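PDB 6N1N: beta-lactamase from Sebaldella termitidis, which probably hydrolyses beta-lactam antibiotics to substituted beta-amino acids as a class D serine beta-lactamase. Local coordinates for residues R141-Q150 with R194-V204. Residues are numbered along the deposited sequence; the frame is centred on the assembly and turned at random.
Sequences RSLKISPEEQ and REGAENIIWYV
K144 NZ forms a salt bridge with E195 OE2 at 2.9 Å, approaching 72° out of the carboxylate plane. A bend at the end of the lysine chain (chi4 -66°) also brings NZ to R141 O, in the carbonyl plane, so the ammonium ties the loop to itself as well as to the hairpin. In the modelled conformer of R141, NE stands 6.3 Å from E195 OE2. E195 OE2 additionally accepts from L48 N, and OE1 pairs with R47. I145 O lies at the edge of the W202 indole, near its plane, 3.5 Å from CH2. S146 and E149 form a capping box: S146 OG accepts from E149 N (3.1 Å), and S146 N donates to E149 OE1 (2.9 Å). Q150 comes over one indole face, its NE2 3.6 Å above the ring plane with amide and ring 69° apart; P147 CG reaches CZ3 obliquely from the opposite side, 4.1 Å away. Q150 NE2 is hydrogen-bonded to T52 OG1, and the amide also packs against the V204 methyls. W202 NE1 hydrogen-bonds to L48 O; its side chain lies about 8 Å from that of S51, the predicted nucleophile. Within the penicillin-binding transpeptidase fold, the contact thus joins the loop and first turn of helix 147-159, beside the probable active site, to the hairpin of strands 184-195 and 198-209, with R219 of strand 212-222 touching P147 and W202.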
ATOM      1  N   ARG A 141     -11.298   2.865 -10.103  0.50 11.39           N
ATOM      2  CA  ARG A 141     -12.149   3.609  -9.165  0.50 11.08           C
ATOM      3  C   ARG A 141     -13.338   2.792  -8.654  0.50 12.32           C
ATOM      4  O   ARG A 141     -14.150   3.320  -7.861  0.50  8.86           O
ATOM      5  CB  ARG A 141     -12.639   4.937  -9.775  0.50 18.02           C
ATOM      6  CG  ARG A 141     -11.515   5.712 -10.467  0.50 20.73           C
ATOM      7  CD  ARG A 141     -11.883   7.135 -10.863  0.50 26.05           C
ATOM      8  NE  ARG A 141     -13.018   7.213 -11.782  0.50 31.24           N
ATOM      9  CZ  ARG A 141     -12.973   6.894 -13.073  0.50 35.48           C
ATOM     10  NH1 ARG A 141     -11.849   6.446 -13.623  0.50 30.01           N
ATOM     11  NH2 ARG A 141     -14.067   7.014 -13.816  0.50 39.99           N
ATOM     12  N   SER A 142     -13.462   1.519  -9.027  1.00 13.52           N
ATOM     13  CA  SER A 142     -14.523   0.681  -8.468  1.00  8.88           C
ATOM     14  C   SER A 142     -14.180   0.361  -7.027  1.00  8.26           C
ATOM     15  O   SER A 142     -14.880   0.793  -6.089  1.00 10.77           O
ATOM     16  CB  SER A 142     -14.718  -0.587  -9.304  1.00  9.53           C
ATOM     17  OG  SER A 142     -13.568  -1.406  -9.372  1.00 10.15           O
ATOM     18  N   LEU A 143     -13.107  -0.387  -6.813  1.00  9.89           N
ATOM     19  CA  LEU A 143     -12.603  -0.665  -5.473  1.00  9.25           C
ATOM     20  C   LEU A 143     -12.037   0.593  -4.824  1.00  9.05           C
ATOM     21  O   LEU A 143     -11.278   1.351  -5.434  1.00  9.27           O
ATOM     22  CB  LEU A 143     -11.529  -1.752  -5.540  1.00  9.10           C
ATOM     23  CG  LEU A 143     -10.914  -2.198  -4.206  1.00  8.73           C
ATOM     24  CD1 LEU A 143     -11.973  -2.793  -3.283  1.00 12.42           C
ATOM     25  CD2 LEU A 143      -9.842  -3.251  -4.422  1.00 11.47           C
ATOM     26  N   LYS A 144     -12.418   0.826  -3.578  1.00  7.89           N
ATOM     27  CA  LYS A 144     -11.932   1.982  -2.847  1.00  5.98           C
ATOM     28  C   LYS A 144     -11.700   1.572  -1.396  1.00  9.74           C
ATOM     29  O   LYS A 144     -12.408   0.708  -0.880  1.00  9.35           O
ATOM     30  CB  LYS A 144     -12.913   3.163  -2.877  1.00  9.61           C
ATOM     31  CG  LYS A 144     -13.226   3.730  -4.271  1.00 10.63           C
ATOM     32  CD  LYS A 144     -14.099   5.002  -4.145  1.00 19.85           C
ATOM     33  CE  LYS A 144     -14.617   5.508  -5.477  1.00 40.04           C
ATOM     34  NZ  LYS A 144     -13.529   5.991  -6.358  1.00 58.05           N
ATOM     35  N   ILE A 145     -10.745   2.230  -0.738  1.00  9.16           N
ATOM     36  CA  ILE A 145     -10.363   1.896   0.634  1.00  8.76           C
ATOM     37  C   ILE A 145      -9.881   3.148   1.352  1.00  7.69           C
ATOM     38  O   ILE A 145      -9.339   4.065   0.746  1.00  8.11           O
ATOM     39  CB  ILE A 145      -9.284   0.777   0.654  1.00  8.29           C
ATOM     40  CG1 ILE A 145      -9.002   0.323   2.090  1.00  8.88           C
ATOM     41  CG2 ILE A 145      -7.973   1.223  -0.040  1.00  8.96           C
ATOM     42  CD1 ILE A 145      -8.249  -0.986   2.156  1.00 11.42           C
ATOM     43  N   SER A 146     -10.154   3.218   2.672  1.00  9.64           N
ATOM     44  CA  SER A 146      -9.712   4.386   3.424  1.00 11.45           C
ATOM     45  C   SER A 146      -8.347   4.131   4.041  1.00  9.44           C
ATOM     46  O   SER A 146      -7.911   2.982   4.154  1.00  8.00           O
ATOM     47  CB  SER A 146     -10.695   4.714   4.537  1.00 10.38           C
ATOM     48  OG  SER A 146     -10.622   3.738   5.573  1.00 13.29           O
ATOM     49  N   PRO A 147      -7.664   5.186   4.500  1.00  8.91           N
ATOM     50  CA  PRO A 147      -6.397   4.969   5.239  1.00  9.67           C
ATOM     51  C   PRO A 147      -6.545   4.115   6.499  1.00 10.16           C
ATOM     52  O   PRO A 147      -5.717   3.239   6.755  1.00  8.72           O
ATOM     53  CB  PRO A 147      -5.947   6.401   5.566  1.00 10.07           C
ATOM     54  CG  PRO A 147      -6.535   7.234   4.448  1.00  9.71           C
ATOM     55  CD  PRO A 147      -7.902   6.615   4.221  1.00  8.63           C
ATOM     56  N   GLU A 148      -7.570   4.350   7.305  1.00  9.18           N
ATOM     57  CA  GLU A 148      -7.863   3.466   8.437  1.00 10.39           C
ATOM     58  C   GLU A 148      -7.984   2.004   8.016  1.00 11.08           C
ATOM     59  O   GLU A 148      -7.431   1.113   8.671  1.00 11.38           O
ATOM     60  CB  GLU A 148      -9.143   3.959   9.111  1.00 14.29           C
ATOM     61  CG  GLU A 148      -9.706   3.111  10.215  1.00 38.40           C
ATOM     62  CD  GLU A 148     -11.063   3.638  10.684  1.00 47.96           C
ATOM     63  OE1 GLU A 148     -11.388   4.805  10.355  1.00 29.52           O
ATOM     64  OE2 GLU A 148     -11.794   2.891  11.370  1.00 61.66           O
ATOM     65  N   GLU A 149      -8.685   1.733   6.918  1.00 10.38           N
ATOM     66  CA  GLU A 149      -8.872   0.369   6.445  1.00  9.60           C
ATOM     67  C   GLU A 149      -7.587  -0.233   5.893  1.00  9.16           C
ATOM     68  O   GLU A 149      -7.365  -1.450   6.031  1.00 10.72           O
ATOM     69  CB  GLU A 149      -9.966   0.348   5.371  1.00  9.67           C
ATOM     70  CG  GLU A 149     -11.338   0.660   5.898  1.00  9.95           C
ATOM     71  CD  GLU A 149     -12.383   0.777   4.819  1.00 16.86           C
ATOM     72  OE1 GLU A 149     -12.100   1.371   3.763  1.00 10.71           O
ATOM     73  OE2 GLU A 149     -13.497   0.264   5.033  1.00 18.23           O
ATOM     74  N   GLN A 150      -6.734   0.584   5.268  1.00 10.44           N
ATOM     75  CA  GLN A 150      -5.419   0.088   4.873  1.00  8.99           C
ATOM     76  C   GLN A 150      -4.659  -0.408   6.089  1.00  8.66           C
ATOM     77  O   GLN A 150      -4.084  -1.497   6.083  1.00  8.91           O
ATOM     78  CB  GLN A 150      -4.592   1.176   4.182  1.00  9.61           C
ATOM     79  CG  GLN A 150      -5.070   1.586   2.816  1.00  9.06           C
ATOM     80  CD  GLN A 150      -4.370   0.871   1.690  1.00  9.97           C
ATOM     81  OE1 GLN A 150      -3.819  -0.227   1.844  1.00 10.32           O
ATOM     82  NE2 GLN A 150      -4.406   1.494   0.519  1.00 10.57           N
ATOM     83  N   ARG A 194      -6.000   9.075 -10.033  1.00 13.35           N
ATOM     84  CA  ARG A 194      -6.746  10.327 -10.065  1.00 12.47           C
ATOM     85  C   ARG A 194      -8.235  10.046  -9.985  1.00 12.47           C
ATOM     86  O   ARG A 194      -8.729   9.134 -10.648  1.00 14.07           O
ATOM     87  CB  ARG A 194      -6.442  11.121 -11.344  1.00 11.76           C
ATOM     88  CG  ARG A 194      -7.099  12.488 -11.377  1.00 11.70           C
ATOM     89  CD  ARG A 194      -6.811  13.250 -12.684  1.00 15.62           C
ATOM     90  NE  ARG A 194      -5.393  13.549 -12.870  1.00 14.86           N
ATOM     91  CZ  ARG A 194      -4.644  13.090 -13.880  1.00 10.68           C
ATOM     92  NH1 ARG A 194      -5.169  12.310 -14.789  1.00 13.06           N
ATOM     93  NH2 ARG A 194      -3.362  13.446 -13.967  1.00 15.34           N
ATOM     94  N   GLU A 195      -8.935  10.788  -9.119  1.00 13.11           N
ATOM     95  CA  GLU A 195     -10.397  10.782  -9.042  1.00  9.83           C
ATOM     96  C   GLU A 195     -10.882  12.201  -9.317  1.00 12.82           C
ATOM     97  O   GLU A 195     -10.651  13.113  -8.513  1.00 13.84           O
ATOM     98  CB  GLU A 195     -10.882  10.302  -7.677  1.00 16.00           C
ATOM     99  CG  GLU A 195     -10.562   8.832  -7.399  1.00 11.34           C
ATOM    100  CD  GLU A 195     -11.027   8.366  -6.049  1.00 22.39           C
ATOM    101  OE1 GLU A 195     -11.479   9.213  -5.246  1.00 27.18           O
ATOM    102  OE2 GLU A 195     -10.940   7.147  -5.804  1.00 17.58           O
ATOM    103  N   GLY A 196     -11.571  12.380 -10.435  1.00 10.83           N
ATOM    104  CA  GLY A 196     -12.003  13.730 -10.799  1.00 15.31           C
ATOM    105  C   GLY A 196     -10.805  14.620 -11.056  1.00 12.19           C
ATOM    106  O   GLY A 196      -9.951  14.318 -11.882  1.00 15.06           O
ATOM    107  N   ALA A 197     -10.712  15.740 -10.321  1.00 14.77           N
ATOM    108  CA  ALA A 197      -9.623  16.688 -10.479  1.00 15.44           C
ATOM    109  C   ALA A 197      -8.534  16.493  -9.449  1.00 15.19           C
ATOM    110  O   ALA A 197      -7.594  17.296  -9.401  1.00 19.96           O
ATOM    111  CB  ALA A 197     -10.157  18.120 -10.379  1.00 20.94           C
ATOM    112  N   GLU A 198      -8.651  15.468  -8.610  1.00 15.74           N
ATOM    113  CA  GLU A 198      -7.748  15.261  -7.494  1.00 12.49           C
ATOM    114  C   GLU A 198      -6.815  14.089  -7.770  1.00 16.70           C
ATOM    115  O   GLU A 198      -7.269  12.953  -7.949  1.00 15.26           O
ATOM    116  CB  GLU A 198      -8.548  15.025  -6.218  1.00 20.90           C
ATOM    117  CG  GLU A 198      -9.419  16.215  -5.842  1.00 22.52           C
ATOM    118  CD  GLU A 198     -10.123  16.010  -4.542  1.00 29.18           C
ATOM    119  OE1 GLU A 198     -10.883  15.022  -4.414  1.00 28.78           O
ATOM    120  OE2 GLU A 198      -9.899  16.828  -3.637  1.00 27.54           O
ATOM    121  N   ASN A 199      -5.513  14.366  -7.786  1.00 14.52           N
ATOM    122  CA  ASN A 199      -4.510  13.307  -7.806  1.00 14.26           C
ATOM    123  C   ASN A 199      -4.357  12.727  -6.403  1.00 12.87           C
ATOM    124  O   ASN A 199      -4.285  13.465  -5.423  1.00 13.95           O
ATOM    125  CB  ASN A 199      -3.168  13.848  -8.279  1.00 13.11           C
ATOM    126  CG  ASN A 199      -3.225  14.382  -9.701  1.00 16.99           C
ATOM    127  OD1 ASN A 199      -3.713  13.721 -10.591  1.00 19.66           O
ATOM    128  ND2 ASN A 199      -2.712  15.585  -9.906  1.00 22.54           N
ATOM    129  N   ILE A 200      -4.299  11.401  -6.331  1.00 11.50           N
ATOM    130  CA  ILE A 200      -4.275  10.641  -5.093  1.00 13.02           C
ATOM    131  C   ILE A 200      -2.928   9.914  -5.033  1.00 13.33           C
ATOM    132  O   ILE A 200      -2.628   9.092  -5.901  1.00 16.66           O
ATOM    133  CB  ILE A 200      -5.433   9.626  -5.020  1.00 15.85           C
ATOM    134  CG1 ILE A 200      -6.787  10.252  -5.377  1.00 16.88           C
ATOM    135  CG2 ILE A 200      -5.445   8.927  -3.641  1.00 15.97           C
ATOM    136  CD1 ILE A 200      -7.180  11.380  -4.538  1.00 26.77           C
ATOM    137  N   ILE A 201      -2.133  10.204  -4.006  1.00 12.50           N
ATOM    138  CA  ILE A 201      -0.805   9.629  -3.875  1.00 11.39           C
ATOM    139  C   ILE A 201      -0.710   8.959  -2.509  1.00  9.42           C
ATOM    140  O   ILE A 201      -0.707   9.638  -1.475  1.00 10.12           O
ATOM    141  CB  ILE A 201       0.304  10.681  -4.063  1.00 10.73           C
ATOM    142  CG1 ILE A 201       0.150  11.325  -5.465  1.00 16.20           C
ATOM    143  CG2 ILE A 201       1.655  10.058  -3.860  1.00 15.02           C
ATOM    144  CD1 ILE A 201       1.073  12.522  -5.692  1.00 24.08           C
ATOM    145  N   TRP A 202      -0.599   7.630  -2.518  1.00  8.27           N
ATOM    146  CA  TRP A 202      -0.474   6.814  -1.332  1.00  8.76           C
ATOM    147  C   TRP A 202       0.976   6.414  -1.048  1.00  9.15           C
ATOM    148  O   TRP A 202       1.765   6.155  -1.946  1.00 10.68           O
ATOM    149  CB  TRP A 202      -1.215   5.496  -1.490  1.00  7.26           C
ATOM    150  CG  TRP A 202      -2.684   5.437  -1.656  1.00  7.36           C
ATOM    151  CD1 TRP A 202      -3.386   5.372  -2.827  1.00 10.73           C
ATOM    152  CD2 TRP A 202      -3.626   5.231  -0.613  1.00  6.69           C
ATOM    153  NE1 TRP A 202      -4.728   5.203  -2.559  1.00  8.94           N
ATOM    154  CE2 TRP A 202      -4.891   5.098  -1.203  1.00  7.09           C
ATOM    155  CE3 TRP A 202      -3.523   5.173   0.773  1.00  7.75           C
ATOM    156  CZ2 TRP A 202      -6.046   4.932  -0.445  1.00  8.35           C
ATOM    157  CZ3 TRP A 202      -4.662   5.011   1.511  1.00 14.10           C
ATOM    158  CH2 TRP A 202      -5.902   4.861   0.906  1.00 10.25           C
ATOM    159  N   TYR A 203       1.253   6.236   0.239  1.00  9.41           N
ATOM    160  CA  TYR A 203       2.371   5.423   0.711  1.00  9.68           C
ATOM    161  C   TYR A 203       1.874   4.724   1.980  1.00 11.37           C
ATOM    162  O   TYR A 203       1.530   5.388   2.973  1.00  8.41           O
ATOM    163  CB  TYR A 203       3.609   6.292   0.952  1.00 10.62           C
ATOM    164  CG  TYR A 203       4.875   5.507   1.187  1.00 11.80           C
ATOM    165  CD1 TYR A 203       5.310   4.553   0.278  1.00 22.65           C
ATOM    166  CD2 TYR A 203       5.631   5.717   2.324  1.00 11.14           C
ATOM    167  CE1 TYR A 203       6.464   3.818   0.512  1.00 28.96           C
ATOM    168  CE2 TYR A 203       6.810   5.010   2.532  1.00 11.06           C
ATOM    169  CZ  TYR A 203       7.205   4.067   1.646  1.00 26.59           C
ATOM    170  OH  TYR A 203       8.361   3.365   1.902  1.00 28.91           O
ATOM    171  N   VAL A 204       1.801   3.385   1.939  1.00  9.30           N
ATOM    172  CA  VAL A 204       1.231   2.623   3.052  1.00  8.76           C
ATOM    173  C   VAL A 204       2.181   1.489   3.402  1.00  8.18           C
ATOM    174  O   VAL A 204       3.001   1.065   2.585  1.00  7.36           O
ATOM    175  CB  VAL A 204      -0.176   2.070   2.721  1.00 10.77           C
ATOM    176  CG1 VAL A 204      -1.112   3.183   2.204  1.00  8.94           C
ATOM    177  CG2 VAL A 204      -0.097   0.888   1.737  1.00  8.73           C
TER